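Fructuronate-tagaturonate epimerase UxaE from Cohnella laeviribosi in complex with 1 glycerol (Cohnella laeviribosi, PDB 6IL9) catalyses the epimerisation that interconverts fructuronate and tagaturonate, probably at a zinc site at the mouth of its TIM barrel. Local coordinates at residues Glu308-Ile313 against Ala434-His439; Val16-Arg21 against Gln32-Glu37. All blocks are in the same frame, centred on the assembly; numbering follows the deposited sequence.

Contact 1 (Glu308-Ile313 against Ala434-His439)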
# COMPACT_ATOMS: atom_id res chain seq x y z
N GLU A 308 -2.60 5.58 -18.37
CA GLU A 308 -3.43 5.06 -17.28
C GLU A 308 -2.73 3.96 -16.50
O GLU A 308 -2.06 3.10 -17.08
CB GLU A 308 -4.76 4.50 -17.81
CG GLU A 308 -5.59 5.49 -18.58
CD GLU A 308 -6.89 4.86 -19.02
OE1 GLU A 308 -7.62 4.36 -18.15
OE2 GLU A 308 -7.17 4.87 -20.23
N PHE A 309 -2.91 4.01 -15.18
CA PHE A 309 -2.43 3.01 -14.23
C PHE A 309 -3.66 2.39 -13.57
O PHE A 309 -4.04 2.80 -12.47
CB PHE A 309 -1.51 3.65 -13.15
CG PHE A 309 -0.08 3.86 -13.58
CD1 PHE A 309 0.24 4.78 -14.57
CD2 PHE A 309 0.93 3.17 -12.95
CE1 PHE A 309 1.58 4.97 -14.94
CE2 PHE A 309 2.27 3.34 -13.32
CZ PHE A 309 2.58 4.25 -14.32
N GLN A 310 -4.27 1.41 -14.24
CA GLN A 310 -5.44 0.73 -13.70
C GLN A 310 -5.01 -0.46 -12.84
O GLN A 310 -3.93 -1.03 -13.02
CB GLN A 310 -6.36 0.24 -14.81
CG GLN A 310 -7.02 1.37 -15.59
CD GLN A 310 -8.05 0.86 -16.55
OE1 GLN A 310 -8.61 -0.22 -16.35
NE2 GLN A 310 -8.32 1.62 -17.61
N LYS A 311 -5.90 -0.84 -11.92
CA LYS A 311 -5.64 -2.00 -11.07
C LYS A 311 -5.51 -3.27 -11.90
O LYS A 311 -6.32 -3.53 -12.80
CB LYS A 311 -6.77 -2.18 -10.06
CG LYS A 311 -6.98 -1.02 -9.11
CD LYS A 311 -5.69 -0.65 -8.39
CE LYS A 311 -5.99 0.34 -7.26
NZ LYS A 311 -4.79 1.09 -6.84
N GLY A 312 -4.49 -4.08 -11.58
CA GLY A 312 -4.42 -5.47 -12.00
C GLY A 312 -3.67 -5.71 -13.29
O GLY A 312 -3.34 -6.87 -13.60
N ILE A 313 -3.38 -4.66 -14.05
CA ILE A 313 -2.87 -4.80 -15.40
C ILE A 313 -1.63 -3.92 -15.56
O ILE A 313 -1.31 -3.10 -14.71
CB ILE A 313 -3.94 -4.42 -16.43
CG1 ILE A 313 -4.38 -2.97 -16.22
CG2 ILE A 313 -5.13 -5.38 -16.31
CD1 ILE A 313 -5.13 -2.41 -17.46
N ALA A 434 -10.20 -10.73 -16.41
CA ALA A 434 -10.51 -11.52 -15.21
C ALA A 434 -9.74 -11.02 -13.99
O ALA A 434 -10.28 -11.00 -12.88
CB ALA A 434 -10.22 -13.00 -15.46
N ARG A 435 -8.48 -10.62 -14.17
CA ARG A 435 -7.74 -10.04 -13.04
C ARG A 435 -8.46 -8.82 -12.48
O ARG A 435 -8.61 -8.68 -11.27
CB ARG A 435 -6.31 -9.68 -13.45
CG ARG A 435 -5.37 -10.88 -13.47
CD ARG A 435 -3.95 -10.46 -13.83
NE ARG A 435 -3.31 -9.64 -12.81
CZ ARG A 435 -2.74 -10.12 -11.70
NH1 ARG A 435 -2.75 -11.42 -11.47
NH2 ARG A 435 -2.18 -9.28 -10.82
N GLN A 436 -8.93 -7.92 -13.36
CA GLN A 436 -9.62 -6.74 -12.86
C GLN A 436 -10.93 -7.10 -12.18
O GLN A 436 -11.31 -6.49 -11.17
CB GLN A 436 -9.86 -5.75 -13.99
CG GLN A 436 -8.56 -5.16 -14.53
CD GLN A 436 -8.81 -3.90 -15.31
OE1 GLN A 436 -9.68 -3.85 -16.18
NE2 GLN A 436 -8.05 -2.86 -15.01
N LEU A 437 -11.63 -8.11 -12.73
CA LEU A 437 -12.89 -8.56 -12.15
C LEU A 437 -12.70 -8.97 -10.70
O LEU A 437 -13.47 -8.57 -9.82
CB LEU A 437 -13.43 -9.73 -12.97
CG LEU A 437 -14.59 -10.53 -12.39
CD1 LEU A 437 -15.85 -9.67 -12.41
CD2 LEU A 437 -14.79 -11.83 -13.17
N LEU A 438 -11.67 -9.79 -10.44
CA LEU A 438 -11.42 -10.27 -9.08
C LEU A 438 -10.73 -9.21 -8.22
O LEU A 438 -10.94 -9.19 -7.00
CB LEU A 438 -10.60 -11.56 -9.12
CG LEU A 438 -11.35 -12.90 -9.24
CD1 LEU A 438 -12.17 -13.17 -7.99
CD2 LEU A 438 -12.26 -12.96 -10.48
N HIS A 439 -9.92 -8.33 -8.83
CA HIS A 439 -9.16 -7.35 -8.06
C HIS A 439 -10.10 -6.43 -7.29
O HIS A 439 -9.94 -6.22 -6.09
CB HIS A 439 -8.27 -6.54 -9.01
CG HIS A 439 -7.25 -5.65 -8.34
ND1 HIS A 439 -7.59 -4.64 -7.46
CD2 HIS A 439 -5.90 -5.61 -8.46
CE1 HIS A 439 -6.50 -4.02 -7.06
NE2 HIS A 439 -5.46 -4.59 -7.65
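A type II beta turn, Gln310 to Ile313, in the loop after barrel strand 300-302 docks on helix 432-440 through Gln436, Arg435 and His439. Gln436 reaches into the turn: with CG anti to the carbonyl carbon (chi1 -67°) and the chain extended beyond, its amide NE2 gives one hydrogen to Lys311 O at 2.9 Å and the other to Gln310 OE1 at 3.0 Å. Both acceptors lie close to the Gln436 amide plane, and the Gln310 amide is turned only 14° from it, so the group is held flat from two directions; its OE1 bonds to Thr409. With an alanine here in place of the glutamine, Lys311 O, Gln310 OE1 and Thr409 are each likely to lose this partner, and a gap would probably open beside Ile313, whose CG2 packs 3.9 Å from Gln436 CG. Gly312, at a positive phi that suits glycine, sits against the helix where a CB would come into contact with Gln436 CG and His439 CD2. Gly312 O takes a nearly straight bond from Arg435 NE at 2.9 Å, in the plane of the guanidinium, while Arg435 NH2 forms a salt bridge with Asp347. Over one face of the His439 ring stands Lys311 CB, 3.5 Å from the centroid and 10° off the normal, a CH-pi contact. Beyond it Lys311 NZ bonds to Ser344 and a bound glycerol, and His439 NE2 to the phosphate of the phosphoserine at position 346. The Lys311 side chain comes to about 6 Å (nearest atoms) from the zinc ion, so this is a loop-to-helix contact bordering the metal site of a TIM barrel.

Contact 2 (Val16-Arg21 against Gln32-Glu37)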
# COMPACT_ATOMS: atom_id res chain seq x y z
N VAL A 16 4.51 -30.20 16.44
CA VAL A 16 3.90 -28.92 16.11
C VAL A 16 4.89 -28.10 15.30
O VAL A 16 6.07 -28.03 15.64
CB VAL A 16 3.49 -28.16 17.40
CG1 VAL A 16 3.09 -26.73 17.08
CG2 VAL A 16 2.35 -28.88 18.09
N HIS A 17 4.39 -27.44 14.24
CA HIS A 17 5.26 -26.62 13.41
C HIS A 17 5.77 -25.40 14.17
O HIS A 17 4.98 -24.63 14.73
CB HIS A 17 4.52 -26.16 12.15
CG HIS A 17 5.38 -25.38 11.22
ND1 HIS A 17 6.44 -25.94 10.54
CD2 HIS A 17 5.37 -24.07 10.88
CE1 HIS A 17 7.04 -25.02 9.81
NE2 HIS A 17 6.40 -23.87 9.99
N VAL A 18 7.09 -25.23 14.18
CA VAL A 18 7.74 -24.07 14.79
C VAL A 18 8.33 -23.24 13.66
O VAL A 18 9.00 -23.78 12.77
CB VAL A 18 8.85 -24.49 15.77
CG1 VAL A 18 9.55 -23.26 16.34
CG2 VAL A 18 8.27 -25.33 16.89
N TYR A 19 8.09 -21.94 13.70
CA TYR A 19 8.67 -21.06 12.70
C TYR A 19 10.12 -20.81 13.08
O TYR A 19 10.38 -20.23 14.13
CB TYR A 19 7.88 -19.77 12.59
CG TYR A 19 6.50 -19.99 11.98
CD1 TYR A 19 6.36 -20.17 10.61
CD2 TYR A 19 5.36 -20.04 12.77
CE1 TYR A 19 5.10 -20.38 10.04
CE2 TYR A 19 4.10 -20.25 12.21
CZ TYR A 19 3.98 -20.42 10.84
OH TYR A 19 2.74 -20.63 10.29
N PRO A 20 11.09 -21.26 12.27
CA PRO A 20 12.46 -21.36 12.79
C PRO A 20 13.10 -20.01 13.06
O PRO A 20 13.95 -19.92 13.95
CB PRO A 20 13.19 -22.14 11.68
CG PRO A 20 12.41 -21.87 10.45
CD PRO A 20 10.97 -21.74 10.89
N ARG A 21 12.70 -18.96 12.35
CA ARG A 21 13.28 -17.65 12.56
C ARG A 21 12.55 -16.84 13.63
O ARG A 21 12.90 -15.68 13.85
CB ARG A 21 13.28 -16.87 11.24
CG ARG A 21 14.14 -17.49 10.14
CD ARG A 21 14.00 -16.68 8.85
NE ARG A 21 14.81 -17.19 7.73
CZ ARG A 21 15.96 -16.65 7.33
NH1 ARG A 21 16.47 -15.59 7.94
NH2 ARG A 21 16.61 -17.18 6.30
N GLN A 32 8.65 -17.94 20.95
CA GLN A 32 8.68 -18.38 19.57
C GLN A 32 7.25 -18.41 19.05
O GLN A 32 6.30 -18.28 19.81
CB GLN A 32 9.33 -19.76 19.43
CG GLN A 32 8.54 -20.88 20.07
CD GLN A 32 9.31 -22.18 20.09
OE1 GLN A 32 10.55 -22.19 20.08
NE2 GLN A 32 8.60 -23.30 20.10
N MET A 33 7.12 -18.57 17.73
CA MET A 33 5.82 -18.69 17.08
C MET A 33 5.66 -20.10 16.51
O MET A 33 6.62 -20.70 16.01
CB MET A 33 5.67 -17.66 15.95
CG MET A 33 4.25 -17.54 15.41
SD MET A 33 4.03 -16.21 14.18
CE MET A 33 4.85 -14.89 15.17
N ILE A 34 4.43 -20.62 16.60
CA ILE A 34 4.10 -21.95 16.13
C ILE A 34 2.82 -21.87 15.32
O ILE A 34 2.13 -20.84 15.29
CB ILE A 34 3.91 -22.95 17.30
CG1 ILE A 34 2.71 -22.53 18.15
CG2 ILE A 34 5.18 -23.02 18.15
CD1 ILE A 34 2.22 -23.62 19.11
N LYS A 35 2.48 -22.98 14.67
CA LYS A 35 1.18 -23.11 14.04
C LYS A 35 0.60 -24.45 14.43
O LYS A 35 1.26 -25.48 14.27
CB LYS A 35 1.28 -23.00 12.52
CG LYS A 35 -0.08 -23.00 11.85
CD LYS A 35 0.04 -22.67 10.38
CE LYS A 35 -1.31 -22.60 9.70
NZ LYS A 35 -1.09 -22.38 8.24
N ALA A 36 -0.63 -24.44 14.95
CA ALA A 36 -1.33 -25.66 15.32
C ALA A 36 -2.80 -25.57 14.93
O ALA A 36 -3.46 -24.58 15.23
CB ALA A 36 -1.21 -25.93 16.83
N GLU A 37 -3.30 -26.62 14.28
CA GLU A 37 -4.71 -26.71 13.90
C GLU A 37 -5.15 -25.48 13.11
O GLU A 37 -6.20 -24.89 13.35
CB GLU A 37 -5.61 -26.91 15.12
CG GLU A 37 -5.55 -28.31 15.70
CD GLU A 37 -4.26 -28.55 16.43
OE1 GLU A 37 -3.38 -29.25 15.88
OE2 GLU A 37 -4.10 -28.01 17.55
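Val16, Val18 and Ile34 form the apolar centre of this antiparallel pairing. Val16 CG1, anti to the backbone N (chi1 170°), meets Ile34 CD1 at 3.8 Å, and Val18 CG2 meets Ile34 CG2 at 4.1 Å. Val18 and Ile34 are a non-hydrogen-bonded pair with their side chains on the same face; Gln32 joins that face, where its side chain crosses that of Val18 at about a right angle, NE2 lying against CG2. Two backbone bonds flank the pair: Tyr19 N to Met33 O and Lys35 N to His17 O, each 3.0 Å. His17 O also receives a CA-H...O contact from Ile34 CA. On the other face the Tyr19 ring runs beside the neighbouring strand, with Met33 O and Ile34 O at its edge. Met33 CG lies 3.8 Å from Tyr19 CD2, and its sulfur stands obliquely to the ring, 5.0 Å from the centroid, a Met-aromatic contact. His17 CD2 comes over one face of the same ring, offset toward the rim. Farther out, Tyr19 OH touches Lys35 CD at 3.4 Å where the two chains cross. The extended lysine carries NZ to the polar edge, and both side chains finish on Glu469, Tyr19 by a hydrogen bond and Lys35 by a salt bridge. Strand 17-26 is an edge strand, within this chain, of a five-stranded antiparallel sheet, while strand 29-36 continues it through backbone bonds from Gln32 and Ile34 to strand 39-45; helix 2-12 packs on Val16, Val18 and Ile34, and helix 135-149 on Tyr19 and Met33.

Overall arrangement
Contact 1 is buried, its centre about 15 Å from the centre of the chain, whereas contact 2 is only partly buried at about 28 Å; their centres stand 35 Å apart and they do not touch. They share no element: contact 1 ties a loop of the barrel to a helix 121 residues further along, and contact 2 joins the neighbouring strands of one hairpin. The chemistry follows the place. Near the metal site, side-chain amide, guanidinium and imidazole groups grip or cover a turn. In the outlying sheet, backbone bonds, aliphatic packing and a tyrosine ring do the joining, with a salt bridge from Lys35 at the margin.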